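Local coordinates for Lmo0325 protein (Listeria monocytogenes EGD-e, PDB 4RYK) that probably binds DNA as an Rgg-type transcriptional regulator, pairing an N-terminal helix-turn-helix domain with an all-helical C-terminal repeat domain, at residues A[126-129]-A[130-133]; A[217-220]-A[221-224]; A[273-276]-A[277-280]. One frame throughout, in Å; residues are numbered along the deposited sequence.

Contact 1. Residues A[126-129]-A[130-133]; sequences TINH and YLRT
The imidazole of His129 carries Thr133 OG1 over one of its faces, 3.0 Å above the plane and displaced toward the rim, so that CE1 of His129 is the ring atom closest to this hydroxyl at 3.0 Å. The methyl CG2 of Thr133 lies just outside the rim, 3.5 Å from His129 CE1. With CG of His129 anti to its backbone nitrogen (chi1 177°), the ring is held beside its own carbonyl carbon. The Arg132 guanidinium is met at its edge, in plane, by Asn128 O; the two side chains run side by side, but the Asn128 amide stands 87° from the guanidinium, and Asn128 OD1 stays 3.6 Å from Arg132 NH1. At the edge of the Tyr130 ring, near its plane, lies Ile127 O.

These pairs sit on the last turn of helix 113-132, in the Rgg-type C-terminal domain. Here the regular i+4 bonds, such as Leu131 N to Ile127 O at 2.9 Å, give way to a gathering on one carbonyl: His129 O accepts Arg132 N at 3.0 Å and Thr133 OG1 at 3.0 Å from opposite faces of its plane, with a weak bond from Thr133 N besides. Ile127 CG2 lies 4.3 Å from Leu131 CG, while its side chain also packs on Val95 and Met98 of helix 95-108.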
# COMPACT_ATOMS: atom_id res chain seq x y z
N THR A 126 3.17 30.81 -8.07
CA THR A 126 2.57 30.32 -9.32
C THR A 126 1.05 30.45 -9.36
O THR A 126 0.50 30.94 -10.35
CB THR A 126 2.95 28.87 -9.59
OG1 THR A 126 4.37 28.81 -9.58
CG2 THR A 126 2.45 28.42 -10.95
N ILE A 127 0.37 30.01 -8.30
CA ILE A 127 -1.09 30.06 -8.26
C ILE A 127 -1.60 31.51 -8.29
O ILE A 127 -2.48 31.84 -9.07
CB ILE A 127 -1.65 29.35 -7.01
CG1 ILE A 127 -1.37 27.85 -7.11
CG2 ILE A 127 -3.14 29.63 -6.86
CD1 ILE A 127 -1.65 27.08 -5.84
N ASN A 128 -1.06 32.38 -7.45
CA ASN A 128 -1.47 33.79 -7.47
C ASN A 128 -1.25 34.55 -8.81
O ASN A 128 -2.13 35.30 -9.21
CB ASN A 128 -0.84 34.54 -6.29
CG ASN A 128 -1.65 34.42 -5.01
OD1 ASN A 128 -2.83 34.06 -5.01
ND2 ASN A 128 -1.01 34.76 -3.91
N HIS A 129 -0.11 34.37 -9.49
CA HIS A 129 0.11 34.85 -10.89
C HIS A 129 -1.00 34.33 -11.81
O HIS A 129 -1.60 35.12 -12.53
CB HIS A 129 1.50 34.45 -11.46
CG HIS A 129 1.74 34.84 -12.91
ND1 HIS A 129 1.67 36.14 -13.36
CD2 HIS A 129 2.13 34.09 -13.98
CE1 HIS A 129 1.97 36.18 -14.66
NE2 HIS A 129 2.25 34.95 -15.05
N TYR A 130 -1.26 33.02 -11.78
CA TYR A 130 -2.34 32.43 -12.60
C TYR A 130 -3.71 33.08 -12.33
O TYR A 130 -4.46 33.29 -13.28
CB TYR A 130 -2.45 30.92 -12.40
CG TYR A 130 -3.70 30.30 -12.99
CD1 TYR A 130 -4.86 30.13 -12.22
CD2 TYR A 130 -3.73 29.88 -14.31
CE1 TYR A 130 -6.02 29.55 -12.76
CE2 TYR A 130 -4.87 29.30 -14.86
CZ TYR A 130 -6.03 29.13 -14.09
OH TYR A 130 -7.16 28.55 -14.65
N LEU A 131 -4.00 33.39 -11.06
CA LEU A 131 -5.22 34.16 -10.68
C LEU A 131 -5.31 35.59 -11.27
O LEU A 131 -6.39 36.12 -11.38
CB LEU A 131 -5.33 34.27 -9.16
CG LEU A 131 -5.46 32.94 -8.43
CD1 LEU A 131 -5.67 33.21 -6.94
CD2 LEU A 131 -6.59 32.12 -9.04
N ARG A 132 -4.19 36.20 -11.62
CA ARG A 132 -4.17 37.53 -12.25
C ARG A 132 -3.96 37.52 -13.78
O ARG A 132 -4.25 38.52 -14.43
CB ARG A 132 -3.10 38.43 -11.60
CG ARG A 132 -3.60 39.20 -10.38
CD ARG A 132 -3.93 38.26 -9.22
NE ARG A 132 -4.34 38.94 -7.98
CZ ARG A 132 -4.28 38.39 -6.75
NH1 ARG A 132 -3.82 37.15 -6.55
NH2 ARG A 132 -4.69 39.12 -5.72
N THR A 133 -3.44 36.43 -14.35
CA THR A 133 -3.10 36.35 -15.78
C THR A 133 -3.66 35.02 -16.30
O THR A 133 -4.35 34.31 -15.56
CB THR A 133 -1.55 36.46 -16.04
OG1 THR A 133 -0.82 35.38 -15.41
CG2 THR A 133 -0.98 37.78 -15.52

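Contact 2. Residues A[217-220]-A[221-224]; sequences QNKI and NYAN
Backbone hydrogen bonds between Lys219 and Ala223 and between Ile220 and Asn224 define this contact. Ala223 N reaches Lys219 O at 2.9 Å, in the carbonyl plane, and Asn224 N reaches Ile220 O at 2.9 Å with an N-H...O angle of 163°. They make the first turn of helix 220-235, with Lys219 at the N-cap position. Just upstream, Asn218, with positive phi, is the C-prime residue of a Schellman motif that closes helix 197-216, so one helix ends and the next starts within a few residues.

Among polar side chains, Lys219 NZ donates to Gln217 OE1 at 2.6 Å, nearly along the C=O axis of that amide; a bend at the last torsion (chi4 94°) turns NZ toward Gln217 OE1. The Asn224 amide lies across the Ile220 side chain, its ND2 3.1 Å from Ile220 O and 3.7 Å from the methyl Ile220 CG2, and that nitrogen is hydrogen-bonded to Glu260.

Carbon-to-carbon contact is sparse: Lys219 CD approaches Tyr222 CD2 obliquely at 4.2 Å. The methyl of Ala223 packs on Leu214 and Ile215 of helix 197-216 and on Ile256 of helix 243-259, so helix 220-235 is packed against both.

The chemistry thus separates by side: the buried Ala223 side meets the neighbouring helices, whereas the lysine ammonium, with Gln217 OE1 as its close partner and Glu176 only distantly, is probably charged.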
# COMPACT_ATOMS: atom_id res chain seq x y z
N GLN A 217 6.31 17.49 -25.36
CA GLN A 217 7.49 18.12 -25.93
C GLN A 217 8.10 17.36 -27.10
O GLN A 217 9.18 17.70 -27.52
CB GLN A 217 8.58 18.22 -24.91
CG GLN A 217 8.22 19.08 -23.74
CD GLN A 217 9.35 19.06 -22.74
OE1 GLN A 217 10.50 18.76 -23.08
NE2 GLN A 217 9.03 19.34 -21.50
N ASN A 218 7.46 16.29 -27.56
CA ASN A 218 7.95 15.60 -28.72
C ASN A 218 9.36 15.03 -28.57
O ASN A 218 10.12 14.98 -29.54
CB ASN A 218 7.92 16.54 -29.92
CG ASN A 218 7.88 15.80 -31.22
OD1 ASN A 218 7.21 14.80 -31.33
ND2 ASN A 218 8.61 16.29 -32.20
N LYS A 219 9.71 14.61 -27.35
CA LYS A 219 10.97 13.92 -27.12
C LYS A 219 10.64 12.47 -27.01
O LYS A 219 10.49 11.93 -25.90
CB LYS A 219 11.58 14.42 -25.84
CG LYS A 219 11.93 15.90 -25.88
CD LYS A 219 12.99 16.21 -24.85
CE LYS A 219 13.60 17.59 -25.08
NZ LYS A 219 12.86 18.57 -24.24
N ILE A 220 10.45 11.84 -28.16
CA ILE A 220 9.84 10.51 -28.26
C ILE A 220 10.77 9.35 -27.83
O ILE A 220 10.31 8.37 -27.19
CB ILE A 220 9.23 10.31 -29.66
CG1 ILE A 220 8.16 11.38 -29.90
CG2 ILE A 220 8.57 8.94 -29.79
CD1 ILE A 220 7.07 11.47 -28.83
N ASN A 221 12.06 9.47 -28.13
CA ASN A 221 13.05 8.52 -27.60
C ASN A 221 12.98 8.46 -26.08
O ASN A 221 12.93 7.40 -25.51
CB ASN A 221 14.47 8.91 -27.98
CG ASN A 221 14.70 8.87 -29.47
OD1 ASN A 221 13.93 8.23 -30.20
ND2 ASN A 221 15.76 9.53 -29.94
N TYR A 222 13.00 9.62 -25.45
CA TYR A 222 12.95 9.69 -24.01
C TYR A 222 11.60 9.21 -23.46
O TYR A 222 11.55 8.56 -22.43
CB TYR A 222 13.24 11.12 -23.56
CG TYR A 222 14.69 11.58 -23.71
CD1 TYR A 222 15.71 10.71 -24.10
CD2 TYR A 222 15.03 12.89 -23.40
CE1 TYR A 222 17.01 11.16 -24.21
CE2 TYR A 222 16.33 13.34 -23.51
CZ TYR A 222 17.32 12.47 -23.90
OH TYR A 222 18.63 12.94 -24.00
N ALA A 223 10.52 9.56 -24.15
CA ALA A 223 9.20 9.17 -23.74
C ALA A 223 9.12 7.66 -23.72
O ALA A 223 8.59 7.09 -22.79
CB ALA A 223 8.13 9.73 -24.65
N ASN A 224 9.67 7.02 -24.73
CA ASN A 224 9.75 5.56 -24.77
C ASN A 224 10.54 5.03 -23.62
O ASN A 224 10.15 4.04 -23.01
CB ASN A 224 10.35 5.06 -26.10
CG ASN A 224 9.28 4.91 -27.18
OD1 ASN A 224 8.32 4.19 -26.98
ND2 ASN A 224 9.40 5.63 -28.28

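Contact 3. Residues A[273-276]-A[277-280]; sequences AIQT and WKEL
Gln275 and Glu279, one helical turn apart, are set roughly perpendicular, as are their amide and carboxylate planes. Gln275 NE2 donates to Glu279 OE2 at 3.2 Å along a nearly straight path (170°): the acceptor lies in the amide plane, while the donor comes to the anti side of the carboxylate, 33° out of its plane. A kink in the glutamine at chi2 (55°) brings NE2 round to the glutamate carboxylate. The other carboxylate oxygen, OE1, forms a salt bridge to Arg272 of the second subunit, so the glutamine probably helps to position a group used across the interface.

Two pairs run alongside each other in the same direction. Ile274 CG2 runs next to Lys278 CE at 4.2 Å, and Thr276 CG2 next to Leu280 CD1 at 4.0 Å; Thr276 OG1 turns to Arg272 O of its own chain. On the buried side the Trp277 indole approaches the preceding turn obliquely, with CZ3 4.2 Å from Ala273 CB and 4.3 Å from Ile274 CG1. That ring also stacks with Tyr289.

Trp277 N to Ala273 O, 2.9 Å, and Leu280 N to Thr276 O, 3.0 Å, belong to the closing turns of helix 263-279. The same turns pack through Trp277 on helices 243-259 and 283-300 and through Thr276 on Thr276 of the second subunit, an amphipathic helix end at a dimer interface within the helical repeat domain of an Rgg-type regulator.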
# COMPACT_ATOMS: atom_id res chain seq x y z
N ALA A 273 -8.10 2.49 -23.11
CA ALA A 273 -7.73 2.84 -21.77
C ALA A 273 -8.79 3.76 -21.12
O ALA A 273 -9.20 3.54 -19.99
CB ALA A 273 -6.37 3.49 -21.73
N ILE A 274 -9.24 4.76 -21.86
CA ILE A 274 -10.29 5.64 -21.38
C ILE A 274 -11.58 4.88 -21.03
O ILE A 274 -12.19 5.12 -19.99
CB ILE A 274 -10.54 6.71 -22.45
CG1 ILE A 274 -9.39 7.70 -22.42
CG2 ILE A 274 -11.89 7.44 -22.27
CD1 ILE A 274 -9.30 8.55 -23.66
N GLN A 275 -11.99 3.98 -21.91
CA GLN A 275 -13.17 3.15 -21.65
C GLN A 275 -12.98 2.28 -20.42
O GLN A 275 -13.93 2.00 -19.71
CB GLN A 275 -13.44 2.28 -22.88
CG GLN A 275 -14.67 1.39 -22.86
CD GLN A 275 -15.99 2.10 -22.58
OE1 GLN A 275 -16.21 3.26 -22.98
NE2 GLN A 275 -16.90 1.37 -21.89
N THR A 276 -11.75 1.82 -20.20
CA THR A 276 -11.45 0.98 -19.08
C THR A 276 -11.57 1.78 -17.81
O THR A 276 -12.13 1.30 -16.84
CB THR A 276 -10.06 0.34 -19.19
OG1 THR A 276 -10.02 -0.54 -20.32
CG2 THR A 276 -9.79 -0.49 -17.96
N TRP A 277 -11.04 3.00 -17.79
CA TRP A 277 -11.24 3.83 -16.61
C TRP A 277 -12.75 4.02 -16.33
O TRP A 277 -13.18 4.04 -15.15
CB TRP A 277 -10.58 5.19 -16.75
CG TRP A 277 -9.10 5.18 -16.46
CD1 TRP A 277 -8.50 4.69 -15.35
CD2 TRP A 277 -8.07 5.72 -17.26
NE1 TRP A 277 -7.16 4.87 -15.42
CE2 TRP A 277 -6.87 5.49 -16.61
CE3 TRP A 277 -8.05 6.33 -18.52
CZ2 TRP A 277 -5.65 5.89 -17.12
CZ3 TRP A 277 -6.85 6.70 -19.05
CH2 TRP A 277 -5.66 6.49 -18.34
N LYS A 278 -13.55 4.16 -17.38
CA LYS A 278 -15.00 4.30 -17.19
C LYS A 278 -15.60 3.06 -16.61
O LYS A 278 -16.39 3.16 -15.69
CB LYS A 278 -15.76 4.61 -18.47
CG LYS A 278 -15.50 6.02 -18.91
CD LYS A 278 -16.19 6.34 -20.22
CE LYS A 278 -15.75 7.71 -20.70
NZ LYS A 278 -16.38 8.04 -22.00
N GLU A 279 -15.20 1.92 -17.15
CA GLU A 279 -15.81 0.66 -16.73
C GLU A 279 -15.46 0.32 -15.29
O GLU A 279 -16.20 -0.40 -14.64
CB GLU A 279 -15.33 -0.43 -17.64
CG GLU A 279 -15.93 -0.32 -19.01
CD GLU A 279 -15.33 -1.33 -19.96
OE1 GLU A 279 -14.32 -1.96 -19.58
OE2 GLU A 279 -15.87 -1.50 -21.07
N LEU A 280 -14.33 0.86 -14.82
CA LEU A 280 -13.87 0.63 -13.46
C LEU A 280 -14.22 1.79 -12.53
O LEU A 280 -13.69 1.84 -11.44
CB LEU A 280 -12.36 0.34 -13.38
CG LEU A 280 -11.85 -0.84 -14.22
CD1 LEU A 280 -10.35 -0.99 -14.06
CD2 LEU A 280 -12.50 -2.15 -13.81

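In the fold
All three are local contacts at helix ends in the Rgg-type C-terminal domain, yet they occupy different settings. Contacts 1 and 2 are at the surface and contact 3 is buried; their centres lie 25 to 34 Å apart and none touches another. Contacts 1 and 3 lie at the C-terminal ends of their helices, whereas contact 2 starts one. Contacts 2 and 3 both pack on helix 243-259, while contact 1 rests on helix 95-108. Chemistry follows place: contact 1 gathers donors on a terminal carbonyl, contact 2 mixes local polar links with a buried alanine, and contact 3 combines aromatic packing with polar groups directed at the second subunit, which reaches neither of the others.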